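Local coordinates for cytochrome c-552/4 domain-containing protein (Ignicoccus hospitalis KIN4/I, PDB 4QO5) that probably transfers electrons through its hemes as a membrane-associated octaheme cytochrome c, though its precise role is not established, at residues Ala36-Ser41 against Asn74-Cys79; Ala11-Val16 against Thr22-His27; Val175-Thr180 against Val206-Ser211. All coordinates share one frame; numbering follows the deposited sequence.

Contact 1. Residues Ala36-Ser41 against Asn74-Cys79. With HEC (heme c), chain C.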
loop_
_atom_site.group_PDB
_atom_site.type_symbol
_atom_site.label_atom_id
_atom_site.label_comp_id
_atom_site.label_asym_id
_atom_site.label_seq_id
_atom_site.Cartn_x
_atom_site.Cartn_y
_atom_site.Cartn_z
ATOM N N ALA A 36 6.939 1.949 -30.354
ATOM C CA ALA A 36 5.958 2.901 -29.827
ATOM C C ALA A 36 6.527 3.697 -28.646
ATOM O O ALA A 36 6.333 4.898 -28.548
ATOM C CB ALA A 36 4.682 2.186 -29.417
ATOM N N ASP A 37 7.243 3.012 -27.764
ATOM C CA ASP A 37 7.813 3.611 -26.568
ATOM C C ASP A 37 8.894 4.640 -26.956
ATOM O O ASP A 37 8.899 5.770 -26.483
ATOM C CB ASP A 37 8.419 2.480 -25.743
ATOM C CG ASP A 37 8.473 2.782 -24.269
ATOM O OD1 ASP A 37 7.723 3.666 -23.792
ATOM O OD2 ASP A 37 9.258 2.099 -23.578
ATOM N N TRP A 38 9.786 4.242 -27.860
ATOM C CA TRP A 38 10.808 5.145 -28.397
ATOM C C TRP A 38 10.199 6.374 -29.076
ATOM O O TRP A 38 10.700 7.492 -28.915
ATOM C CB TRP A 38 11.700 4.386 -29.387
ATOM C CG TRP A 38 12.686 5.284 -30.099
ATOM C CD1 TRP A 38 13.857 5.784 -29.590
ATOM C CD2 TRP A 38 12.574 5.806 -31.436
ATOM N NE1 TRP A 38 14.481 6.576 -30.530
ATOM C CE2 TRP A 38 13.715 6.611 -31.666
ATOM C CE3 TRP A 38 11.621 5.680 -32.453
ATOM C CZ2 TRP A 38 13.931 7.282 -32.874
ATOM C CZ3 TRP A 38 11.839 6.344 -33.655
ATOM C CH2 TRP A 38 12.985 7.134 -33.854
ATOM N N LEU A 39 9.114 6.172 -29.820
ATOM C CA LEU A 39 8.408 7.285 -30.470
ATOM C C LEU A 39 7.922 8.349 -29.467
ATOM O O LEU A 39 7.696 9.508 -29.840
ATOM C CB LEU A 39 7.208 6.756 -31.281
ATOM C CG LEU A 39 7.533 6.096 -32.622
ATOM C CD1 LEU A 39 6.291 5.383 -33.166
ATOM C CD2 LEU A 39 8.014 7.135 -33.617
ATOM N N LYS A 40 7.757 7.958 -28.203
ATOM C CA LYS A 40 7.256 8.894 -27.185
ATOM C C LYS A 40 8.383 9.689 -26.551
ATOM O O LYS A 40 8.138 10.646 -25.805
ATOM C CB LYS A 40 6.485 8.167 -26.078
ATOM C CG LYS A 40 5.231 7.442 -26.542
ATOM C CD LYS A 40 4.412 6.981 -25.340
ATOM C CE LYS A 40 3.682 5.667 -25.608
ATOM N NZ LYS A 40 2.602 5.769 -26.633
ATOM N N SER A 41 9.619 9.287 -26.817
ATOM C CA SER A 41 10.774 9.975 -26.223
ATOM C C SER A 41 11.097 11.300 -26.894
ATOM O O SER A 41 10.975 11.459 -28.111
ATOM C CB SER A 41 12.034 9.099 -26.234
ATOM O OG SER A 41 12.545 8.953 -27.539
ATOM N N ASN A 74 23.403 15.598 -36.254
ATOM C CA ASN A 74 22.280 16.071 -37.050
ATOM C C ASN A 74 21.204 15.023 -37.310
ATOM O O ASN A 74 20.409 15.160 -38.237
ATOM C CB ASN A 74 22.782 16.682 -38.362
ATOM C CG ASN A 74 23.784 17.804 -38.134
ATOM O OD1 ASN A 74 24.954 17.690 -38.500
ATOM N ND2 ASN A 74 23.331 18.897 -37.531
ATOM N N VAL A 75 21.181 13.981 -36.485
ATOM C CA VAL A 75 20.078 13.020 -36.515
ATOM C C VAL A 75 19.477 12.883 -35.130
ATOM O O VAL A 75 20.148 13.169 -34.124
ATOM C CB VAL A 75 20.517 11.629 -37.049
ATOM C CG1 VAL A 75 20.915 11.719 -38.518
ATOM C CG2 VAL A 75 21.663 11.047 -36.220
ATOM N N VAL A 76 18.207 12.472 -35.072
ATOM C CA VAL A 76 17.574 12.205 -33.792
ATOM C C VAL A 76 18.226 10.960 -33.209
ATOM O O VAL A 76 18.940 10.238 -33.917
ATOM C CB VAL A 76 16.031 12.044 -33.901
ATOM C CG1 VAL A 76 15.401 13.337 -34.420
ATOM C CG2 VAL A 76 15.653 10.847 -34.808
ATOM N N VAL A 77 18.026 10.737 -31.914
ATOM C CA VAL A 77 18.682 9.641 -31.215
ATOM C C VAL A 77 17.827 8.379 -31.372
ATOM O O VAL A 77 16.913 8.127 -30.569
ATOM C CB VAL A 77 18.837 9.960 -29.740
ATOM C CG1 VAL A 77 19.740 8.947 -29.053
ATOM C CG2 VAL A 77 19.377 11.358 -29.577
ATOM N N GLY A 78 18.136 7.619 -32.419
ATOM C CA GLY A 78 17.399 6.418 -32.783
ATOM C C GLY A 78 18.113 5.149 -32.352
ATOM O O GLY A 78 19.156 5.206 -31.692
ATOM N N CYS A 79 17.540 4.006 -32.719
ATOM C CA CYS A 79 18.036 2.693 -32.313
ATOM C C CYS A 79 19.544 2.544 -32.562
ATOM O O CYS A 79 20.280 2.051 -31.715
ATOM C CB CYS A 79 17.313 1.592 -33.106
ATOM S SG CYS A 79 15.560 1.948 -33.542
HETATM FE FE HEC C . 17.216 0.173 -26.918
HETATM C CHA HEC C . 17.798 -2.316 -24.618
HETATM C CHB HEC C . 15.888 -2.191 -29.063
HETATM C CHC HEC C . 16.545 2.613 -29.044
HETATM C CHD HEC C . 18.769 2.430 -24.857
HETATM N NA HEC C . 16.860 -1.821 -26.851
HETATM C C1A HEC C . 17.196 -2.665 -25.792
HETATM C C2A HEC C . 16.825 -4.014 -26.125
HETATM C C3A HEC C . 16.286 -3.989 -27.339
HETATM C C4A HEC C . 16.295 -2.622 -27.821
HETATM C CMA HEC C . 15.726 -5.207 -28.104
HETATM C CAA HEC C . 17.069 -5.254 -25.229
HETATM C CBA HEC C . 16.290 -5.259 -23.924
HETATM C CGA HEC C . 14.926 -5.804 -24.223
HETATM O O1A HEC C . 13.946 -5.245 -23.665
HETATM O O2A HEC C . 14.828 -6.774 -25.028
HETATM N NB HEC C . 16.490 0.153 -28.677
HETATM C C1B HEC C . 15.875 -0.872 -29.381
HETATM C C2B HEC C . 15.128 -0.329 -30.480
HETATM C C3B HEC C . 15.296 0.998 -30.382
HETATM C C4B HEC C . 16.163 1.318 -29.305
HETATM C CMB HEC C . 14.266 -1.199 -31.437
HETATM C CAB HEC C . 14.700 2.198 -31.094
HETATM C CBB HEC C . 13.182 1.980 -31.422
HETATM N NC HEC C . 17.616 2.122 -26.969
HETATM C C1C HEC C . 17.272 2.995 -27.966
HETATM C C2C HEC C . 17.928 4.262 -27.763
HETATM C C3C HEC C . 18.341 4.215 -26.485
HETATM C C4C HEC C . 18.286 2.869 -26.051
HETATM C CMC HEC C . 17.521 5.490 -28.627
HETATM C CAC HEC C . 19.039 5.203 -25.517
HETATM C CBC HEC C . 18.531 6.671 -25.590
HETATM N ND HEC C . 18.109 0.049 -25.092
HETATM C C1D HEC C . 18.635 1.145 -24.412
HETATM C C2D HEC C . 19.093 0.784 -23.094
HETATM C C3D HEC C . 18.819 -0.709 -22.997
HETATM C C4D HEC C . 18.224 -1.067 -24.278
HETATM C CMD HEC C . 19.707 1.808 -22.097
HETATM C CAD HEC C . 19.067 -1.726 -21.848
HETATM C CBD HEC C . 20.033 -1.295 -20.761
HETATM C CGD HEC C . 19.278 -0.551 -19.672
HETATM O O1D HEC C . 19.925 -0.135 -18.690
HETATM O O2D HEC C . 18.037 -0.381 -19.783
#
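Trp38 reaches across to Val77 with its indole N-H: NE1 lies 2.9 Å from Val77 O, the bond is nearly straight at 166°, and the oxygen sits almost exactly in the ring plane. CG of Trp38 is anti to the backbone N (chi1 174°), which carries the indole off helix 32-39 and over the edge of the heme. Here packing is tight. Trp38 CB approaches HEC CBB to 3.5 Å, HEC CAB lies above one ring face near the rim, and Trp38 CZ2 meets Gly78 CA at 3.6 Å. The remainder is slacker. Val76 CG2 stands 4.4 Å from Trp38 CZ2, near the ring plane, while Cys79 SG sits over a face at 5.4 Å from the six-membered ring centroid, a distant sulfur-aromatic contact. Gly78 is the N-cap of helix 79-83, which is itself the CxxCH motif: Cys79 is thioether-linked to HEC CAB, a bond stretched to 2.6 Å from SG in the model, and His83 is an axial ligand. The indole thus spends its one polar hydrogen on the loop just before the heme-binding cysteine, a directional bond joining helix 32-39 to the attachment site, with apolar contact left for the thioether arm (CAB, CBB) and the methyl CMC at the heme edge.

Contact 2. Residues Ala11-Val16 against Thr22-His27. With HEC (heme c), chain B.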
loop_
_atom_site.group_PDB
_atom_site.type_symbol
_atom_site.label_atom_id
_atom_site.label_comp_id
_atom_site.label_asym_id
_atom_site.label_seq_id
_atom_site.Cartn_x
_atom_site.Cartn_y
_atom_site.Cartn_z
ATOM N N ALA A 11 6.743 7.323 -40.418
ATOM C CA ALA A 11 6.856 8.042 -41.688
ATOM C C ALA A 11 6.918 9.562 -41.513
ATOM O O ALA A 11 7.482 10.265 -42.352
ATOM C CB ALA A 11 5.702 7.673 -42.606
ATOM N N LYS A 12 6.330 10.063 -40.431
ATOM C CA LYS A 12 6.302 11.498 -40.164
ATOM C C LYS A 12 7.561 11.999 -39.455
ATOM O O LYS A 12 7.749 13.203 -39.304
ATOM C CB LYS A 12 5.067 11.878 -39.333
ATOM C CG LYS A 12 3.837 12.274 -40.160
ATOM C CD LYS A 12 4.219 12.646 -41.599
ATOM C CE LYS A 12 3.053 13.265 -42.369
ATOM N NZ LYS A 12 2.703 14.631 -41.882
ATOM N N LEU A 13 8.406 11.083 -38.995
ATOM C CA LEU A 13 9.645 11.478 -38.328
ATOM C C LEU A 13 10.559 12.241 -39.270
ATOM O O LEU A 13 10.455 12.138 -40.489
ATOM C CB LEU A 13 10.394 10.249 -37.810
ATOM C CG LEU A 13 9.705 9.500 -36.672
ATOM C CD1 LEU A 13 10.447 8.212 -36.376
ATOM C CD2 LEU A 13 9.627 10.393 -35.424
ATOM N N LYS A 14 11.472 13.012 -38.704
ATOM C CA LYS A 14 12.459 13.669 -39.536
ATOM C C LYS A 14 13.822 13.509 -38.913
ATOM O O LYS A 14 13.941 13.226 -37.707
ATOM C CB LYS A 14 12.123 15.143 -39.740
ATOM C CG LYS A 14 11.990 15.929 -38.458
ATOM C CD LYS A 14 11.581 17.363 -38.746
ATOM C CE LYS A 14 11.228 18.090 -37.463
ATOM N NZ LYS A 14 10.932 19.532 -37.691
ATOM N N ASN A 15 14.840 13.662 -39.752
ATOM C CA ASN A 15 16.233 13.569 -39.337
ATOM C C ASN A 15 16.565 12.230 -38.699
ATOM O O ASN A 15 17.322 12.163 -37.730
ATOM C CB ASN A 15 16.590 14.735 -38.400
ATOM C CG ASN A 15 16.351 16.082 -39.046
ATOM O OD1 ASN A 15 16.777 16.312 -40.177
ATOM N ND2 ASN A 15 15.646 16.971 -38.346
ATOM N N VAL A 16 15.984 11.163 -39.248
ATOM C CA VAL A 16 16.318 9.813 -38.837
ATOM C C VAL A 16 17.523 9.325 -39.656
ATOM O O VAL A 16 17.602 9.564 -40.859
ATOM C CB VAL A 16 15.112 8.876 -39.016
ATOM C CG1 VAL A 16 15.413 7.516 -38.429
ATOM C CG2 VAL A 16 13.887 9.490 -38.327
ATOM N N THR A 22 16.510 1.518 -41.044
ATOM C CA THR A 22 16.554 0.077 -41.241
ATOM C C THR A 22 16.100 -0.681 -39.989
ATOM O O THR A 22 15.285 -1.611 -40.084
ATOM C CB THR A 22 17.947 -0.375 -41.685
ATOM O OG1 THR A 22 18.308 0.330 -42.885
ATOM C CG2 THR A 22 17.950 -1.868 -41.966
ATOM N N CYS A 23 16.594 -0.283 -38.820
ATOM C CA CYS A 23 16.138 -0.904 -37.571
ATOM C C CYS A 23 14.628 -0.783 -37.434
ATOM O O CYS A 23 13.949 -1.747 -37.080
ATOM C CB CYS A 23 16.736 -0.243 -36.335
ATOM S SG CYS A 23 18.386 0.443 -36.511
ATOM N N LEU A 24 14.109 0.418 -37.678
ATOM C CA LEU A 24 12.680 0.664 -37.485
ATOM C C LEU A 24 11.833 -0.153 -38.430
ATOM O O LEU A 24 10.750 -0.614 -38.058
ATOM C CB LEU A 24 12.345 2.131 -37.714
ATOM C CG LEU A 24 12.901 3.088 -36.664
ATOM C CD1 LEU A 24 12.652 4.525 -37.100
ATOM C CD2 LEU A 24 12.259 2.801 -35.308
ATOM N N SER A 25 12.299 -0.302 -39.665
ATOM C CA SER A 25 11.487 -0.972 -40.676
ATOM C C SER A 25 11.220 -2.408 -40.264
ATOM O O SER A 25 10.200 -2.997 -40.633
ATOM C CB SER A 25 12.136 -0.899 -42.059
ATOM O OG SER A 25 13.312 -1.685 -42.107
ATOM N N CYS A 26 12.123 -2.971 -39.470
ATOM C CA CYS A 26 11.904 -4.318 -38.980
ATOM C C CYS A 26 11.292 -4.373 -37.585
ATOM O O CYS A 26 10.357 -5.142 -37.334
ATOM C CB CYS A 26 13.182 -5.123 -38.991
ATOM S SG CYS A 26 12.768 -6.836 -38.720
ATOM N N HIS A 27 11.828 -3.560 -36.683
ATOM C CA HIS A 27 11.407 -3.598 -35.294
ATOM C C HIS A 27 9.982 -3.123 -35.071
ATOM O O HIS A 27 9.370 -3.454 -34.058
ATOM C CB HIS A 27 12.403 -2.860 -34.399
ATOM C CG HIS A 27 13.467 -3.761 -33.875
ATOM N ND1 HIS A 27 13.303 -4.508 -32.731
ATOM C CD2 HIS A 27 14.668 -4.115 -34.389
ATOM C CE1 HIS A 27 14.371 -5.254 -32.536
ATOM N NE2 HIS A 27 15.211 -5.030 -33.525
HETATM FE FE HEC B . 17.115 -5.930 -34.048
HETATM C CHA HEC B . 16.931 -8.173 -31.464
HETATM C CHB HEC B . 18.327 -3.559 -31.974
HETATM C CHC HEC B . 18.049 -4.117 -36.747
HETATM C CHD HEC B . 15.183 -7.913 -36.022
HETATM N NA HEC B . 17.512 -5.876 -32.066
HETATM C C1A HEC B . 17.518 -6.948 -31.206
HETATM C C2A HEC B . 18.201 -6.547 -29.996
HETATM C C3A HEC B . 18.594 -5.277 -30.135
HETATM C C4A HEC B . 18.156 -4.820 -31.440
HETATM C CMA HEC B . 19.355 -4.404 -29.104
HETATM C CAA HEC B . 18.458 -7.458 -28.773
HETATM C CBA HEC B . 19.585 -8.398 -29.191
HETATM C CGA HEC B . 20.109 -9.223 -28.044
HETATM O O1A HEC B . 19.483 -9.262 -26.951
HETATM O O2A HEC B . 21.189 -9.839 -28.227
HETATM N NB HEC B . 17.942 -4.148 -34.293
HETATM C C1B HEC B . 18.493 -3.352 -33.307
HETATM C C2B HEC B . 19.270 -2.316 -33.909
HETATM C C3B HEC B . 19.222 -2.533 -35.236
HETATM C C4B HEC B . 18.357 -3.645 -35.495
HETATM C CMB HEC B . 20.041 -1.264 -33.066
HETATM C CAB HEC B . 19.881 -1.844 -36.443
HETATM C CBB HEC B . 21.265 -1.226 -36.154
HETATM N NC HEC B . 16.655 -5.968 -36.016
HETATM C C1C HEC B . 17.239 -5.201 -36.990
HETATM C C2C HEC B . 16.692 -5.577 -38.279
HETATM C C3C HEC B . 16.104 -6.778 -38.100
HETATM C C4C HEC B . 15.932 -6.952 -36.663
HETATM C CMC HEC B . 17.389 -5.067 -39.554
HETATM C CAC HEC B . 15.464 -7.741 -39.152
HETATM C CBC HEC B . 16.129 -7.956 -40.525
HETATM N ND HEC B . 16.200 -7.753 -33.781
HETATM C C1D HEC B . 15.393 -8.361 -34.739
HETATM C C2D HEC B . 14.804 -9.545 -34.169
HETATM C C3D HEC B . 15.355 -9.637 -32.748
HETATM C C4D HEC B . 16.211 -8.482 -32.591
HETATM C CMD HEC B . 13.830 -10.526 -34.865
HETATM C CAD HEC B . 15.040 -10.711 -31.689
HETATM C CBD HEC B . 13.578 -10.581 -31.280
HETATM C CGD HEC B . 13.227 -11.624 -30.251
HETATM O O1D HEC B . 12.010 -11.818 -29.997
HETATM O O2D HEC B . 14.149 -12.265 -29.680
#
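In both Leu13 and Leu24 CG is anti to the carbonyl carbon (chi1 -67° and -69°) and CD1 continues anti to CA, and these extended side chains meet end to end, Leu13 CD1 lying 4.4 Å from Leu24 CD1. Leu24 is the first intervening residue of a CxxCH heme-binding motif, Cys23 to His27, carried on helix 18-30. Its CD1 also receives Val16 CG1 at 4.3 Å, so one methyl carries both contacts with the loop after helix 6-11. The contact is entirely apolar; both approaches are ordinary van der Waals distances, and the small buried area, 76 Å² in all, with one methyl doing the work on the helix side, makes it a slight one. Trp38 of helix 32-39 touches both Leu13 and Leu24 and extends this apolar patch. Leu24 leaves the helix toward the loop, whereas the motif's two cysteines and its histidine serve the heme. Cys23 SG and Cys26 SG are thioether-linked to HEC CAB and CAC, at 2.7 Å and 2.9 Å in a model that stretches both bonds. The two cysteines differ in rotamer: SG is anti to the carbonyl carbon in Cys23 and to the backbone N in Cys26, which spreads the sulfurs toward two different pyrroles. His27 NE2 coordinates the heme iron at 2.2 Å, with His96 as the other axial ligand, and His27 ND1 is hydrogen-bonded to Thr31 OG1.

Contact 3. Residues Val175-Thr180 against Val206-Ser211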
loop_
_atom_site.group_PDB
_atom_site.type_symbol
_atom_site.label_atom_id
_atom_site.label_comp_id
_atom_site.label_asym_id
_atom_site.label_seq_id
_atom_site.Cartn_x
_atom_site.Cartn_y
_atom_site.Cartn_z
ATOM N N VAL A 175 26.931 -7.788 -14.501
ATOM C CA VAL A 175 26.541 -8.373 -15.765
ATOM C C VAL A 175 27.763 -9.047 -16.403
ATOM O O VAL A 175 28.829 -8.438 -16.550
ATOM C CB VAL A 175 25.962 -7.309 -16.724
ATOM C CG1 VAL A 175 25.563 -7.957 -18.055
ATOM C CG2 VAL A 175 24.768 -6.582 -16.075
ATOM N N LYS A 176 27.605 -10.314 -16.759
ATOM C CA LYS A 176 28.655 -11.034 -17.470
ATOM C C LYS A 176 28.148 -11.536 -18.815
ATOM O O LYS A 176 27.070 -12.119 -18.897
ATOM C CB LYS A 176 29.169 -12.202 -16.621
ATOM C CG LYS A 176 29.990 -11.756 -15.426
ATOM C CD LYS A 176 30.464 -12.924 -14.568
ATOM C CE LYS A 176 31.118 -12.418 -13.283
ATOM N NZ LYS A 176 31.735 -13.504 -12.469
ATOM N N VAL A 177 28.926 -11.310 -19.872
ATOM C CA VAL A 177 28.559 -11.836 -21.178
ATOM C C VAL A 177 29.130 -13.238 -21.269
ATOM O O VAL A 177 30.341 -13.412 -21.166
ATOM C CB VAL A 177 29.122 -10.969 -22.317
ATOM C CG1 VAL A 177 28.770 -11.562 -23.675
ATOM C CG2 VAL A 177 28.610 -9.546 -22.190
ATOM N N VAL A 178 28.279 -14.241 -21.458
ATOM C CA VAL A 178 28.761 -15.625 -21.383
ATOM C C VAL A 178 28.668 -16.412 -22.685
ATOM O O VAL A 178 29.139 -17.549 -22.763
ATOM C CB VAL A 178 28.097 -16.415 -20.233
ATOM C CG1 VAL A 178 28.398 -15.740 -18.898
ATOM C CG2 VAL A 178 26.594 -16.541 -20.449
ATOM N N GLY A 179 28.083 -15.802 -23.708
ATOM C CA GLY A 179 28.014 -16.430 -25.011
ATOM C C GLY A 179 26.902 -15.844 -25.848
ATOM O O GLY A 179 26.544 -14.679 -25.694
ATOM N N THR A 180 26.363 -16.659 -26.748
ATOM C CA THR A 180 25.251 -16.251 -27.593
ATOM C C THR A 180 24.287 -17.416 -27.775
ATOM O O THR A 180 24.636 -18.565 -27.508
ATOM C CB THR A 180 25.731 -15.792 -28.989
ATOM O OG1 THR A 180 26.458 -16.855 -29.625
ATOM C CG2 THR A 180 26.617 -14.553 -28.892
ATOM N N VAL A 206 26.746 -3.350 -12.600
ATOM C CA VAL A 206 28.102 -3.338 -13.170
ATOM C C VAL A 206 28.019 -3.832 -14.612
ATOM O O VAL A 206 27.806 -5.011 -14.864
ATOM C CB VAL A 206 29.070 -4.206 -12.343
ATOM C CG1 VAL A 206 30.499 -4.102 -12.887
ATOM C CG2 VAL A 206 29.013 -3.790 -10.870
ATOM N N ASN A 207 28.177 -2.909 -15.550
ATOM C CA ASN A 207 27.928 -3.174 -16.957
ATOM C C ASN A 207 29.073 -3.919 -17.628
ATOM O O ASN A 207 30.180 -3.966 -17.090
ATOM C CB ASN A 207 27.655 -1.846 -17.661
ATOM C CG ASN A 207 26.399 -1.193 -17.153
ATOM O OD1 ASN A 207 25.299 -1.700 -17.372
ATOM N ND2 ASN A 207 26.550 -0.083 -16.457
ATOM N N PRO A 208 28.803 -4.516 -18.801
ATOM C CA PRO A 208 29.855 -5.246 -19.518
ATOM C C PRO A 208 31.076 -4.393 -19.894
ATOM O O PRO A 208 32.169 -4.944 -20.013
ATOM C CB PRO A 208 29.140 -5.737 -20.785
ATOM C CG PRO A 208 27.697 -5.808 -20.422
ATOM C CD PRO A 208 27.480 -4.665 -19.442
ATOM N N ASP A 209 30.896 -3.090 -20.089
ATOM C CA ASP A 209 32.011 -2.194 -20.429
ATOM C C ASP A 209 32.707 -1.655 -19.180
ATOM O O ASP A 209 33.611 -0.820 -19.268
ATOM C CB ASP A 209 31.539 -1.035 -21.329
ATOM C CG ASP A 209 30.575 -0.079 -20.613
ATOM O OD1 ASP A 209 30.216 0.966 -21.207
ATOM O OD2 ASP A 209 30.174 -0.368 -19.468
ATOM N N GLY A 210 32.271 -2.125 -18.017
ATOM C CA GLY A 210 32.891 -1.737 -16.766
ATOM C C GLY A 210 32.329 -0.476 -16.130
ATOM O O GLY A 210 32.649 -0.169 -14.980
ATOM N N SER A 211 31.504 0.269 -16.861
ATOM C CA SER A 211 30.868 1.430 -16.260
ATOM C C SER A 211 29.854 0.964 -15.220
ATOM O O SER A 211 29.405 -0.190 -15.243
ATOM C CB SER A 211 30.199 2.331 -17.309
ATOM O OG SER A 211 29.145 1.664 -17.985
HETATM O O HOH W 1 30.604 -6.418 -15.876
#
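Val175 N donates to Val206 O at 2.9 Å, with an N-H...O angle of 167°, just before the chain of 206-211 folds into a type I turn from Asn207 to Gly210. The side chains then meet beside this bond. Val175 CG1, anti to the backbone N (chi1 180°), touches Pro208 CG at 3.8 Å, and the other methyl, CG2, packs on Val206 O at 3.6 Å. Val177, two residues on and within strand 176-185, sets its CG2 against Pro208 CB at 4.1 Å, its side chain running roughly perpendicular to the proline. The contact therefore joins the start of the antiparallel hairpin formed by strands 176-185 and 188-196 to the loop that follows it, and the hairpin itself bears a classic beta bulge where Val178 and Gly179 both face Lys194. A water sits 2.8 Å from each of Val175 O and Asn207 O, probably bridging them, although more acceptors surround it than it has protons. At the end of the turn, Asp209 OD2 accepts from Ser211 N in an Asx turn and also from Ser211 OG, met on the syn side at 2.7 Å. Asn207 closes the loop from the other end: its backbone N donates to Ser211 O, and ND2 reaches that same oxygen at 3.1 Å from well above the carbonyl plane.

In the fold
Contacts 1 and 2 are adjoining parts of one N-terminal heme-binding region, their centres 9 Å apart. They meet directly: Val76 N lies 2.8 Å from Asn15 O, a probable hydrogen bond, and Trp38 CZ3 packs on Leu13 CD1 at 3.6 Å. Contact 1 holds the first cysteine of one CxxCH motif, Cys79, and contact 2 the whole of another; Cys79 and Cys23 touch, bringing two heme attachment points together. Contact 3 stands apart, its centre 25 Å from that of contact 1 and 29 Å from that of contact 2. It relates to the same hemes at second hand: the side chain of Val175 is about 4 Å from that of Arg205, which binds the heme of contact 1, and that of Val177 about 4 Å from that of Val193, which binds that of contact 2.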